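Local structure of predicted component of a thermophile-specific DNA repair system, contains a RAMP domain (Methanopyrus kandleri, 4N0L) at residues G12-T18 and G266-I272; D75-G79 and L143-Y148; N185-E189 and V218-S222; A273-S279 and R315-R321. The protein probably binds CRISPR RNA as Csm3, a RAMP protein of the type III-A CRISPR antiviral system, and may act as an endonuclease. All blocks are in the same frame, centred on the assembly; numbering follows the deposited sequence.

In the fold
From the N terminus, strand 7-16 is laid down first, and contact 1 pairs it with strand 268-278, closing a loop of 247 residues. Contacts 2 and 3 both fall within that loop, one after the other, closing loops of 63 and 28 residues. Contact 2 fastens helix 74-78 to the loop 143-148 in the zinc-bearing part of the chain, its centre about 37 Å from that of contact 1. Contact 3 sets helix 181-191 against the turn before strand 223-231; the turn probably also hydrogen-bonds through its backbone to Leu16, so contacts 1 and 3 touch. Contact 4 continues strand 268-278 to pair with 318-321, closing 35 residues. No loops cross.

Contact 1 of 4, residues G12-T18 and G266-I272; sequences GEIRLRT and GRVEFRI
Arg15 and Arg271 converge on Glu269, whose carboxylate oxygens divide the work. OE2 of Glu269 makes a salt bridge to NH1 of Arg15 at 3.2 Å, while OE1 of Glu269 is gripped within its own strand by NE of Arg271 at 3.0 Å and, less straight, by NH2. Both Arg271 nitrogens hold OE1 in the guanidinium plane, which fixes the rotation of that group; Arg15, extended as far as NE (chi1 -179°), lays its CD over one face of the Arg271 guanidinium, 3.5 Å from NH2 of Arg271. The carboxylate and Glu304, bound by NH1 of Arg271, probably offset the positive charge here. CD of Arg17 lies 3.3 Å from OE2 of Glu269. Arg267 is held through its backbone: its N donates to OG1 of Thr18 (3.1 Å, 162°), its O accepts from N of Arg17, and its CB lies against one face of the Arg17 guanidinium. On the other face of the sheet Ile14 brings CG2 to 3.7 Å from CB of Val268, which packs on Val252 of helix 238-255. Hydrogen-bonded pairs Glu13-Arg271 and Arg15-Glu269 alternate with non-hydrogen-bonded Ile14-Phe270 and Leu16-Val268, an antiparallel ladder in the RRM-like fold of RAMP proteins.

Contact 2 of 4, residues D75-G79 and L143-Y148; sequences DVFFG and LGYDPY
Tyr145 and Tyr148 supply the two hydrogen bonds that cross from the loop to helix 74-78. The hydroxyl of Tyr145 donates to OD2 of Asp75 at 2.6 Å, meeting it on the anti side and somewhat out of the carboxylate plane, while OD2 lies at the edge of the ring. The ring reaches there because CG of Tyr145 sits between its backbone N and carbonyl carbon (chi1 77°). Tyr148 donates its OH to the carbonyl O of Val76, also at 2.6 Å, tilted 35° from the carbonyl plane; the same hydroxyl lies 3.2 Å from CA of Gly79, which has no side chain to obstruct it. Apolar pairs flank these bonds: CG1 of Val76 touches CE1 of Tyr148 at 3.8 Å, and CG2 of Val76 lies 4.2 Å from CB of Pro147. Backbone carbonyls take van der Waals contacts from Leu143: both its methyls pack on the O of Gly79, CD2 at 3.3 Å, and CD1 also reaches the O of Asp75. Behind the contact, Phe77 and Phe78 pack on Met67 of helix 51-69, and Phe77 stacks on the zinc ligand His86; on the loop side, Pro147 and Tyr148 rest against Leu136 of helix 133-137.

Contact 3 of 4, residues N185-E189 and V218-S222; sequences NDVFE and VPKGS
A type II beta turn, Pro219 to Ser222, leads into strand 223-231 of the RRM-like sheet and is met by Val187 and Phe188 of helix 181-191. Val187 points a methyl into the turn: its CG1, anti to the backbone N (chi1 180°), lies 4.0 Å from CB of Pro219 and 3.6 Å from OG of Ser222, while CG2 approaches the carbonyl O of Gly221. CE1 is the leading atom of Phe188. It brings the ring edge to OG of Ser222 at 3.5 Å and to CG1 of Val218 at 4.1 Å, both near the ring plane, and lies 3.7 Å from CD of Pro219, which sits oblique to the ring. The proline side chain runs at about a right angle to that of Phe188. Pro47 also lines Phe188 and Val218, and Leu16 bonds to the backbone of Gly221 and Ser222, tying the turn to the end of strand 7-16, with the helix against it. Within the turn, the hydroxyl of Ser222 donates to the O of Pro219 at 2.5 Å, and the backbone N of Ser222 reaches that oxygen from the same face. No hydrogen bond passes between 185-189 and 218-222: Ser222 spends its proton on the turn itself, and Val187 and Phe188 hold the helix to Pro219, Val218 and Ser222 by van der Waals contact.

Contact 4 of 4, residues A273-S279 and R315-R321; sequences AALCARS and RYEIVIR
Arg278 runs along the edge of the Tyr316 ring beside a classic beta bulge, where Glu317 and Ile318 both face Ala277 and both donate their N to its O. From CB, the Arg278 chain turns so that CG is anti to the carbonyl carbon (chi1 -65°) and meets the ring edge at CD1 of Tyr316, 3.6 Å away. CD of Arg278 comes within 3.3 Å of the O of Arg315. A bend about CG-CD (chi3) brings NE of Arg278 past CD1 of Tyr316 and sets the guanidinium with CE1 of Tyr316 over its centre, 3.8 Å from CZ of Arg278, the two planes 43° apart. At the tip, NH1 of Arg278 donates to the O of Arg315 at 3.1 Å. Cys276 occupies a face of the Tyr316 ring in a CH-pi contact, its CB 3.3 Å from the centroid. Beyond the bulge, 318-321 forms one of the two outer strands of the five-stranded sheet. OE2 of Glu317 takes the Ser279 hydroxyl on its syn lone pair, OG 2.5 Å away, and also accepts from the backbone N of Ser279.

Contact 1 of 4, residues G12-T18 and G266-I272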
loop_
_atom_site.group_PDB
_atom_site.type_symbol
_atom_site.label_atom_id
_atom_site.label_comp_id
_atom_site.label_asym_id
_atom_site.label_seq_id
_atom_site.Cartn_x
_atom_site.Cartn_y
_atom_site.Cartn_z
ATOM N N GLY A 12 -6.744 -2.614 -12.066
ATOM C CA GLY A 12 -8.177 -2.452 -11.923
ATOM C C GLY A 12 -8.511 -0.983 -11.780
ATOM O O GLY A 12 -7.894 -0.141 -12.431
ATOM N N GLU A 13 -9.449 -0.661 -10.896
ATOM C CA GLU A 13 -9.794 0.737 -10.674
ATOM C C GLU A 13 -10.356 0.983 -9.280
ATOM O O GLU A 13 -10.777 0.058 -8.581
ATOM C CB GLU A 13 -10.798 1.219 -11.729
ATOM C CG GLU A 13 -12.169 0.567 -11.638
ATOM C CD GLU A 13 -13.140 1.069 -12.698
ATOM O OE1 GLU A 13 -14.342 0.744 -12.597
ATOM O OE2 GLU A 13 -12.705 1.776 -13.634
ATOM N N ILE A 14 -10.332 2.247 -8.878
ATOM C CA ILE A 14 -10.920 2.669 -7.619
ATOM C C ILE A 14 -12.290 3.285 -7.872
ATOM O O ILE A 14 -12.409 4.237 -8.639
ATOM C CB ILE A 14 -10.035 3.697 -6.890
ATOM C CG1 ILE A 14 -8.622 3.147 -6.683
ATOM C CG2 ILE A 14 -10.676 4.111 -5.568
ATOM C CD1 ILE A 14 -7.626 4.197 -6.243
ATOM N N ARG A 15 -13.323 2.736 -7.245
ATOM C CA ARG A 15 -14.644 3.348 -7.301
ATOM C C ARG A 15 -14.961 4.048 -5.989
ATOM O O ARG A 15 -14.791 3.471 -4.918
ATOM C CB ARG A 15 -15.729 2.316 -7.604
ATOM C CG ARG A 15 -17.119 2.939 -7.689
ATOM C CD ARG A 15 -18.212 1.911 -7.905
ATOM N NE ARG A 15 -19.530 2.538 -7.884
ATOM C CZ ARG A 15 -20.260 2.703 -6.786
ATOM N NH1 ARG A 15 -19.805 2.278 -5.615
ATOM N NH2 ARG A 15 -21.446 3.290 -6.858
ATOM N N LEU A 16 -15.401 5.300 -6.072
ATOM C CA LEU A 16 -15.851 6.018 -4.885
ATOM C C LEU A 16 -17.284 5.639 -4.524
ATOM O O LEU A 16 -18.185 5.745 -5.354
ATOM C CB LEU A 16 -15.752 7.530 -5.096
ATOM C CG LEU A 16 -14.342 8.118 -5.173
ATOM C CD1 LEU A 16 -14.331 9.342 -6.064
ATOM C CD2 LEU A 16 -13.828 8.464 -3.783
ATOM N N ARG A 17 -17.491 5.200 -3.285
ATOM C CA ARG A 17 -18.836 4.919 -2.793
ATOM C C ARG A 17 -19.500 6.209 -2.333
ATOM O O ARG A 17 -20.724 6.297 -2.264
ATOM C CB ARG A 17 -18.810 3.895 -1.653
ATOM C CG ARG A 17 -18.018 2.637 -1.956
ATOM C CD ARG A 17 -18.497 1.453 -1.123
ATOM N NE ARG A 17 -18.139 1.577 0.288
ATOM C CZ ARG A 17 -18.929 2.102 1.219
ATOM N NH1 ARG A 17 -20.136 2.548 0.895
ATOM N NH2 ARG A 17 -18.517 2.175 2.478
ATOM N N THR A 18 -18.683 7.205 -2.004
ATOM C CA THR A 18 -19.185 8.528 -1.653
ATOM C C THR A 18 -18.481 9.588 -2.485
ATOM O O THR A 18 -17.342 9.398 -2.909
ATOM C CB THR A 18 -18.981 8.851 -0.154
ATOM O OG1 THR A 18 -17.584 8.793 0.169
ATOM C CG2 THR A 18 -19.744 7.868 0.720
ATOM N N GLY A 266 -13.975 9.804 2.172
ATOM C CA GLY A 266 -13.727 9.248 0.854
ATOM C C GLY A 266 -13.806 7.734 0.843
ATOM O O GLY A 266 -12.784 7.049 0.855
ATOM N N ARG A 267 -15.026 7.211 0.812
ATOM C CA ARG A 267 -15.240 5.769 0.822
ATOM C C ARG A 267 -14.942 5.204 -0.564
ATOM O O ARG A 267 -15.400 5.746 -1.570
ATOM C CB ARG A 267 -16.680 5.440 1.237
ATOM C CG ARG A 267 -17.127 6.077 2.556
ATOM C CD ARG A 267 -16.294 5.617 3.748
ATOM N NE ARG A 267 -16.568 6.418 4.940
ATOM C CZ ARG A 267 -16.023 6.203 6.134
ATOM N NH1 ARG A 267 -15.171 5.202 6.309
ATOM N NH2 ARG A 267 -16.333 6.989 7.157
ATOM N N VAL A 268 -14.169 4.123 -0.625
ATOM C CA VAL A 268 -13.731 3.599 -1.916
ATOM C C VAL A 268 -13.792 2.083 -2.017
ATOM O O VAL A 268 -13.803 1.371 -1.012
ATOM C CB VAL A 268 -12.274 4.026 -2.251
ATOM C CG1 VAL A 268 -12.155 5.540 -2.377
ATOM C CG2 VAL A 268 -11.295 3.467 -1.219
ATOM N N GLU A 269 -13.830 1.604 -3.255
ATOM C CA GLU A 269 -13.724 0.186 -3.556
ATOM C C GLU A 269 -12.515 -0.025 -4.449
ATOM O O GLU A 269 -12.338 0.694 -5.434
ATOM C CB GLU A 269 -14.974 -0.325 -4.269
ATOM C CG GLU A 269 -16.274 -0.178 -3.504
ATOM C CD GLU A 269 -17.485 -0.399 -4.399
ATOM O OE1 GLU A 269 -17.293 -0.768 -5.579
ATOM O OE2 GLU A 269 -18.625 -0.199 -3.929
ATOM N N PHE A 270 -11.684 -1.005 -4.121
ATOM C CA PHE A 270 -10.609 -1.392 -5.025
ATOM C C PHE A 270 -11.044 -2.579 -5.871
ATOM O O PHE A 270 -11.019 -3.722 -5.416
ATOM C CB PHE A 270 -9.333 -1.722 -4.248
ATOM C CG PHE A 270 -8.756 -0.549 -3.512
ATOM C CD1 PHE A 270 -9.045 -0.340 -2.172
ATOM C CD2 PHE A 270 -7.931 0.356 -4.165
ATOM C CE1 PHE A 270 -8.518 0.743 -1.495
ATOM C CE2 PHE A 270 -7.399 1.443 -3.495
ATOM C CZ PHE A 270 -7.692 1.638 -2.157
ATOM N N ARG A 271 -11.427 -2.304 -7.112
ATOM C CA ARG A 271 -11.892 -3.353 -8.006
ATOM C C ARG A 271 -10.704 -3.861 -8.807
ATOM O O ARG A 271 -10.272 -3.232 -9.771
ATOM C CB ARG A 271 -12.997 -2.833 -8.929
ATOM C CG ARG A 271 -14.284 -2.484 -8.195
ATOM C CD ARG A 271 -15.318 -1.849 -9.111
ATOM N NE ARG A 271 -16.580 -1.618 -8.410
ATOM C CZ ARG A 271 -17.781 -1.697 -8.974
ATOM N NH1 ARG A 271 -17.900 -1.989 -10.262
ATOM N NH2 ARG A 271 -18.869 -1.472 -8.248
ATOM N N ILE A 272 -10.171 -5.001 -8.386
ATOM C CA ILE A 272 -8.929 -5.518 -8.939
ATOM C C ILE A 272 -9.219 -6.659 -9.903
ATOM O O ILE A 272 -9.653 -7.738 -9.497
ATOM C CB ILE A 272 -7.981 -5.992 -7.826
ATOM C CG1 ILE A 272 -7.691 -4.836 -6.866
ATOM C CG2 ILE A 272 -6.698 -6.545 -8.420
ATOM C CD1 ILE A 272 -6.997 -5.253 -5.584
HETATM O O HOH W 1 -21.031 1.156 -3.826
#

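Contact 2 of 4, residues D75-G79 and L143-Y148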
loop_
_atom_site.group_PDB
_atom_site.type_symbol
_atom_site.label_atom_id
_atom_site.label_comp_id
_atom_site.label_asym_id
_atom_site.label_seq_id
_atom_site.Cartn_x
_atom_site.Cartn_y
_atom_site.Cartn_z
ATOM N N ASP A 75 3.813 2.541 22.622
ATOM C CA ASP A 75 5.154 2.970 23.016
ATOM C C ASP A 75 6.225 2.065 22.407
ATOM O O ASP A 75 7.233 2.541 21.891
ATOM C CB ASP A 75 5.293 2.994 24.539
ATOM C CG ASP A 75 4.651 4.218 25.166
ATOM O OD1 ASP A 75 4.169 5.094 24.418
ATOM O OD2 ASP A 75 4.640 4.308 26.413
ATOM N N VAL A 76 5.996 0.758 22.465
ATOM C CA VAL A 76 6.921 -0.211 21.888
ATOM C C VAL A 76 6.907 -0.161 20.360
ATOM O O VAL A 76 7.959 -0.188 19.717
ATOM C CB VAL A 76 6.588 -1.650 22.353
ATOM C CG1 VAL A 76 7.433 -2.673 21.603
ATOM C CG2 VAL A 76 6.787 -1.782 23.854
ATOM N N PHE A 77 5.713 -0.079 19.783
ATOM C CA PHE A 77 5.564 -0.147 18.332
ATOM C C PHE A 77 6.084 1.103 17.618
ATOM O O PHE A 77 6.723 1.000 16.572
ATOM C CB PHE A 77 4.097 -0.385 17.966
ATOM C CG PHE A 77 3.873 -0.642 16.503
ATOM C CD1 PHE A 77 4.262 -1.842 15.931
ATOM C CD2 PHE A 77 3.270 0.314 15.702
ATOM C CE1 PHE A 77 4.058 -2.085 14.584
ATOM C CE2 PHE A 77 3.059 0.078 14.355
ATOM C CZ PHE A 77 3.454 -1.122 13.795
ATOM N N PHE A 78 5.807 2.277 18.176
ATOM C CA PHE A 78 6.184 3.528 17.521
ATOM C C PHE A 78 7.448 4.151 18.107
ATOM O O PHE A 78 8.066 5.017 17.480
ATOM C CB PHE A 78 5.036 4.536 17.594
ATOM C CG PHE A 78 3.844 4.162 16.754
ATOM C CD1 PHE A 78 3.954 4.074 15.374
ATOM C CD2 PHE A 78 2.615 3.902 17.342
ATOM C CE1 PHE A 78 2.859 3.729 14.596
ATOM C CE2 PHE A 78 1.518 3.561 16.569
ATOM C CZ PHE A 78 1.640 3.475 15.194
ATOM N N GLY A 79 7.835 3.703 19.299
ATOM C CA GLY A 79 9.018 4.216 19.968
ATOM C C GLY A 79 9.051 5.728 20.085
ATOM O O GLY A 79 8.123 6.342 20.613
ATOM N N LEU A 143 10.484 9.104 24.746
ATOM C CA LEU A 143 9.358 8.719 25.595
ATOM C C LEU A 143 9.586 9.055 27.064
ATOM O O LEU A 143 8.650 9.058 27.858
ATOM C CB LEU A 143 9.072 7.224 25.445
ATOM C CG LEU A 143 8.616 6.780 24.054
ATOM C CD1 LEU A 143 8.360 5.282 24.015
ATOM C CD2 LEU A 143 7.378 7.550 23.634
ATOM N N GLY A 144 10.835 9.330 27.421
ATOM C CA GLY A 144 11.186 9.590 28.804
ATOM C C GLY A 144 11.584 8.317 29.525
ATOM O O GLY A 144 11.794 8.317 30.737
ATOM N N TYR A 145 11.696 7.232 28.765
ATOM C CA TYR A 145 12.097 5.938 29.303
ATOM C C TYR A 145 12.389 4.992 28.147
ATOM O O TYR A 145 12.087 5.301 26.993
ATOM C CB TYR A 145 11.010 5.349 30.207
ATOM C CG TYR A 145 9.844 4.747 29.453
ATOM C CD1 TYR A 145 8.809 5.543 28.982
ATOM C CD2 TYR A 145 9.775 3.380 29.224
ATOM C CE1 TYR A 145 7.744 4.995 28.295
ATOM C CE2 TYR A 145 8.715 2.823 28.540
ATOM C CZ TYR A 145 7.705 3.634 28.078
ATOM O OH TYR A 145 6.647 3.080 27.397
ATOM N N ASP A 146 12.968 3.839 28.456
ATOM C CA ASP A 146 13.314 2.860 27.433
ATOM C C ASP A 146 12.351 1.680 27.471
ATOM O O ASP A 146 12.372 0.887 28.411
ATOM C CB ASP A 146 14.758 2.382 27.616
ATOM C CG ASP A 146 15.160 1.335 26.596
ATOM O OD1 ASP A 146 16.003 0.474 26.926
ATOM O OD2 ASP A 146 14.643 1.381 25.459
ATOM N N PRO A 147 11.493 1.569 26.446
ATOM C CA PRO A 147 10.477 0.516 26.385
ATOM C C PRO A 147 11.009 -0.789 25.800
ATOM O O PRO A 147 10.278 -1.777 25.754
ATOM C CB PRO A 147 9.416 1.124 25.472
ATOM C CG PRO A 147 10.212 1.950 24.516
ATOM C CD PRO A 147 11.374 2.509 25.315
ATOM N N TYR A 148 12.260 -0.787 25.354
ATOM C CA TYR A 148 12.823 -1.940 24.657
ATOM C C TYR A 148 13.763 -2.773 25.526
ATOM O O TYR A 148 14.521 -3.598 25.012
ATOM C CB TYR A 148 13.552 -1.478 23.395
ATOM C CG TYR A 148 12.645 -0.769 22.420
ATOM C CD1 TYR A 148 11.444 -1.343 22.021
ATOM C CD2 TYR A 148 12.981 0.476 21.906
ATOM C CE1 TYR A 148 10.607 -0.699 21.133
ATOM C CE2 TYR A 148 12.147 1.130 21.015
ATOM C CZ TYR A 148 10.961 0.536 20.633
ATOM O OH TYR A 148 10.126 1.177 19.748
#

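Contact 3 of 4, residues N185-E189 and V218-S222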
loop_
_atom_site.group_PDB
_atom_site.type_symbol
_atom_site.label_atom_id
_atom_site.label_comp_id
_atom_site.label_asym_id
_atom_site.label_seq_id
_atom_site.Cartn_x
_atom_site.Cartn_y
_atom_site.Cartn_z
ATOM N N ASN A 185 -16.316 11.077 -19.408
ATOM C CA ASN A 185 -17.351 11.178 -20.434
ATOM C C ASN A 185 -18.769 10.931 -19.916
ATOM O O ASN A 185 -19.739 11.413 -20.502
ATOM C CB ASN A 185 -17.056 10.203 -21.575
ATOM C CG ASN A 185 -15.863 10.624 -22.410
ATOM O OD1 ASN A 185 -15.192 11.610 -22.104
ATOM N ND2 ASN A 185 -15.594 9.878 -23.476
ATOM N N ASP A 186 -18.892 10.174 -18.831
ATOM C CA ASP A 186 -20.209 9.775 -18.339
ATOM C C ASP A 186 -20.510 10.336 -16.949
ATOM O O ASP A 186 -21.428 11.139 -16.792
ATOM C CB ASP A 186 -20.327 8.247 -18.331
ATOM C CG ASP A 186 -21.709 7.765 -17.931
ATOM O OD1 ASP A 186 -22.257 6.892 -18.636
ATOM O OD2 ASP A 186 -22.246 8.247 -16.910
ATOM N N VAL A 187 -19.750 9.906 -15.945
ATOM C CA VAL A 187 -20.027 10.293 -14.563
ATOM C C VAL A 187 -19.891 11.798 -14.339
ATOM O O VAL A 187 -20.787 12.435 -13.780
ATOM C CB VAL A 187 -19.098 9.564 -13.578
ATOM C CG1 VAL A 187 -19.409 9.991 -12.150
ATOM C CG2 VAL A 187 -19.254 8.062 -13.723
ATOM N N PHE A 188 -18.773 12.363 -14.784
ATOM C CA PHE A 188 -18.536 13.794 -14.645
ATOM C C PHE A 188 -19.540 14.584 -15.476
ATOM O O PHE A 188 -20.024 15.634 -15.053
ATOM C CB PHE A 188 -17.108 14.157 -15.064
ATOM C CG PHE A 188 -16.056 13.785 -14.053
ATOM C CD1 PHE A 188 -16.404 13.206 -12.842
ATOM C CD2 PHE A 188 -14.715 14.014 -14.317
ATOM C CE1 PHE A 188 -15.438 12.868 -11.915
ATOM C CE2 PHE A 188 -13.741 13.676 -13.395
ATOM C CZ PHE A 188 -14.102 13.102 -12.193
ATOM N N GLU A 189 -19.846 14.070 -16.662
ATOM C CA GLU A 189 -20.741 14.753 -17.585
ATOM C C GLU A 189 -22.181 14.758 -17.068
ATOM O O GLU A 189 -22.877 15.769 -17.165
ATOM C CB GLU A 189 -20.670 14.100 -18.962
ATOM C CG GLU A 189 -20.959 15.047 -20.109
ATOM C CD GLU A 189 -19.947 16.178 -20.190
ATOM O OE1 GLU A 189 -18.752 15.894 -20.424
ATOM O OE2 GLU A 189 -20.344 17.351 -20.028
ATOM N N VAL A 218 -16.151 15.688 -6.611
ATOM C CA VAL A 218 -16.053 14.441 -7.360
ATOM C C VAL A 218 -17.280 13.588 -7.046
ATOM O O VAL A 218 -17.465 13.173 -5.906
ATOM C CB VAL A 218 -14.772 13.663 -7.008
ATOM C CG1 VAL A 218 -14.648 12.426 -7.877
ATOM C CG2 VAL A 218 -13.558 14.555 -7.179
ATOM N N PRO A 219 -18.132 13.337 -8.053
ATOM C CA PRO A 219 -19.389 12.611 -7.824
ATOM C C PRO A 219 -19.177 11.180 -7.349
ATOM O O PRO A 219 -18.167 10.556 -7.674
ATOM C CB PRO A 219 -20.064 12.617 -9.201
ATOM C CG PRO A 219 -19.399 13.711 -9.961
ATOM C CD PRO A 219 -17.997 13.787 -9.448
ATOM N N LYS A 220 -20.131 10.675 -6.574
ATOM C CA LYS A 220 -20.138 9.276 -6.171
ATOM C C LYS A 220 -20.236 8.396 -7.417
ATOM O O LYS A 220 -20.949 8.731 -8.360
ATOM C CB LYS A 220 -21.299 9.012 -5.206
ATOM C CG LYS A 220 -21.818 7.592 -5.185
ATOM C CD LYS A 220 -23.009 7.469 -4.256
ATOM C CE LYS A 220 -23.596 6.071 -4.304
ATOM N NZ LYS A 220 -24.598 5.854 -3.225
ATOM N N GLY A 221 -19.504 7.288 -7.432
ATOM C CA GLY A 221 -19.490 6.407 -8.585
ATOM C C GLY A 221 -18.335 6.684 -9.529
ATOM O O GLY A 221 -18.114 5.940 -10.487
ATOM N N SER A 222 -17.598 7.758 -9.259
ATOM C CA SER A 222 -16.420 8.101 -10.052
ATOM C C SER A 222 -15.375 6.999 -9.962
ATOM O O SER A 222 -15.281 6.297 -8.954
ATOM C CB SER A 222 -15.818 9.425 -9.586
ATOM O OG SER A 222 -16.734 10.490 -9.768
#

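Contact 4 of 4, residues A273-S279 and R315-R321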
loop_
_atom_site.group_PDB
_atom_site.type_symbol
_atom_site.label_atom_id
_atom_site.label_comp_id
_atom_site.label_asym_id
_atom_site.label_seq_id
_atom_site.Cartn_x
_atom_site.Cartn_y
_atom_site.Cartn_z
ATOM N N ALA A 273 -8.977 -6.410 -11.185
ATOM C CA ALA A 273 -9.355 -7.347 -12.234
ATOM C C ALA A 273 -8.322 -8.451 -12.439
ATOM O O ALA A 273 -8.673 -9.571 -12.817
ATOM C CB ALA A 273 -9.581 -6.598 -13.538
ATOM N N ALA A 274 -7.055 -8.149 -12.178
ATOM C CA ALA A 274 -5.998 -9.117 -12.442
ATOM C C ALA A 274 -4.710 -8.850 -11.674
ATOM O O ALA A 274 -4.387 -7.706 -11.343
ATOM C CB ALA A 274 -5.702 -9.162 -13.933
ATOM N N LEU A 275 -3.985 -9.928 -11.386
ATOM C CA LEU A 275 -2.610 -9.839 -10.905
ATOM C C LEU A 275 -1.670 -10.235 -12.038
ATOM O O LEU A 275 -1.710 -11.369 -12.515
ATOM C CB LEU A 275 -2.388 -10.739 -9.687
ATOM C CG LEU A 275 -2.689 -10.207 -8.283
ATOM C CD1 LEU A 275 -3.944 -9.345 -8.248
ATOM C CD2 LEU A 275 -2.809 -11.366 -7.306
ATOM N N CYS A 276 -0.814 -9.307 -12.451
ATOM C CA CYS A 276 0.033 -9.522 -13.618
ATOM C C CYS A 276 1.504 -9.648 -13.238
ATOM O O CYS A 276 2.112 -8.699 -12.743
ATOM C CB CYS A 276 -0.159 -8.384 -14.622
ATOM S SG CYS A 276 -1.890 -8.082 -15.077
ATOM N N ALA A 277 2.069 -10.827 -13.477
ATOM C CA ALA A 277 3.405 -11.153 -12.986
ATOM C C ALA A 277 4.459 -11.211 -14.091
ATOM O O ALA A 277 4.216 -11.740 -15.177
ATOM C CB ALA A 277 3.370 -12.472 -12.241
ATOM N N ARG A 278 5.630 -10.651 -13.802
ATOM C CA ARG A 278 6.794 -10.788 -14.671
ATOM C C ARG A 278 8.031 -11.124 -13.846
ATOM O O ARG A 278 8.451 -10.337 -12.998
ATOM C CB ARG A 278 7.030 -9.515 -15.493
ATOM C CG ARG A 278 5.911 -9.213 -16.473
ATOM C CD ARG A 278 6.185 -7.976 -17.317
ATOM N NE ARG A 278 6.056 -6.726 -16.576
ATOM C CZ ARG A 278 5.746 -5.561 -17.139
ATOM N NH1 ARG A 278 5.524 -5.495 -18.444
ATOM N NH2 ARG A 278 5.652 -4.465 -16.399
ATOM N N SER A 279 8.596 -12.304 -14.081
ATOM C CA SER A 279 9.814 -12.725 -13.394
ATOM C C SER A 279 11.048 -12.250 -14.149
ATOM O O SER A 279 10.970 -11.946 -15.340
ATOM C CB SER A 279 9.854 -14.246 -13.229
ATOM O OG SER A 279 10.234 -14.881 -14.439
ATOM N N ARG A 315 2.443 -6.918 -21.997
ATOM C CA ARG A 315 2.982 -8.258 -21.973
ATOM C C ARG A 315 3.476 -8.652 -20.590
ATOM O O ARG A 315 4.267 -7.946 -19.964
ATOM C CB ARG A 315 4.115 -8.386 -22.992
ATOM C CG ARG A 315 3.666 -8.551 -24.434
ATOM C CD ARG A 315 4.794 -8.246 -25.410
ATOM N NE ARG A 315 4.521 -8.832 -26.721
ATOM C CZ ARG A 315 4.886 -8.322 -27.893
ATOM N NH1 ARG A 315 5.525 -7.160 -27.967
ATOM N NH2 ARG A 315 4.585 -8.981 -29.005
ATOM N N TYR A 316 2.990 -9.796 -20.120
ATOM C CA TYR A 316 3.429 -10.352 -18.851
ATOM C C TYR A 316 3.810 -11.814 -19.029
ATOM O O TYR A 316 3.575 -12.400 -20.087
ATOM C CB TYR A 316 2.336 -10.212 -17.791
ATOM C CG TYR A 316 1.892 -8.787 -17.557
ATOM C CD1 TYR A 316 2.593 -7.954 -16.694
ATOM C CD2 TYR A 316 0.765 -8.278 -18.191
ATOM C CE1 TYR A 316 2.189 -6.650 -16.475
ATOM C CE2 TYR A 316 0.353 -6.977 -17.978
ATOM C CZ TYR A 316 1.068 -6.167 -17.118
ATOM O OH TYR A 316 0.659 -4.872 -16.902
ATOM N N GLU A 317 4.395 -12.404 -17.994
ATOM C CA GLU A 317 4.713 -13.822 -18.024
ATOM C C GLU A 317 3.465 -14.631 -17.715
ATOM O O GLU A 317 3.116 -15.561 -18.440
ATOM C CB GLU A 317 5.825 -14.151 -17.029
ATOM C CG GLU A 317 6.217 -15.616 -17.001
ATOM C CD GLU A 317 7.368 -15.888 -16.056
ATOM O OE1 GLU A 317 7.687 -17.075 -15.834
ATOM O OE2 GLU A 317 7.956 -14.915 -15.537
ATOM N N ILE A 318 2.791 -14.260 -16.632
ATOM C CA ILE A 318 1.569 -14.929 -16.211
ATOM C C ILE A 318 0.557 -13.901 -15.723
ATOM O O ILE A 318 0.885 -13.025 -14.924
ATOM C CB ILE A 318 1.842 -15.963 -15.102
ATOM C CG1 ILE A 318 2.586 -17.171 -15.676
ATOM C CG2 ILE A 318 0.546 -16.409 -14.448
ATOM C CD1 ILE A 318 2.933 -18.226 -14.651
ATOM N N VAL A 319 -0.672 -14.007 -16.218
ATOM C CA VAL A 319 -1.750 -13.120 -15.799
ATOM C C VAL A 319 -2.807 -13.897 -15.024
ATOM O O VAL A 319 -3.419 -14.824 -15.557
ATOM C CB VAL A 319 -2.414 -12.423 -17.005
ATOM C CG1 VAL A 319 -3.673 -11.680 -16.572
ATOM C CG2 VAL A 319 -1.431 -11.476 -17.683
ATOM N N ILE A 320 -3.008 -13.528 -13.764
ATOM C CA ILE A 320 -4.051 -14.145 -12.951
ATOM C C ILE A 320 -5.283 -13.249 -12.928
ATOM O O ILE A 320 -5.274 -12.185 -12.308
ATOM C CB ILE A 320 -3.590 -14.390 -11.502
ATOM C CG1 ILE A 320 -2.245 -15.120 -11.473
ATOM C CG2 ILE A 320 -4.657 -15.162 -10.732
ATOM C CD1 ILE A 320 -2.277 -16.477 -12.134
ATOM N N ARG A 321 -6.345 -13.687 -13.594
ATOM C CA ARG A 321 -7.570 -12.905 -13.683
ATOM C C ARG A 321 -8.552 -13.319 -12.601
ATOM O O ARG A 321 -8.547 -14.467 -12.155
ATOM C CB ARG A 321 -8.224 -13.071 -15.057
ATOM C CG ARG A 321 -7.401 -12.542 -16.215
ATOM C CD ARG A 321 -7.933 -13.051 -17.547
ATOM N NE ARG A 321 -7.345 -12.322 -18.666
ATOM C CZ ARG A 321 -6.206 -12.662 -19.258
ATOM N NH1 ARG A 321 -5.737 -11.943 -20.270
ATOM N NH2 ARG A 321 -5.529 -13.718 -18.831
#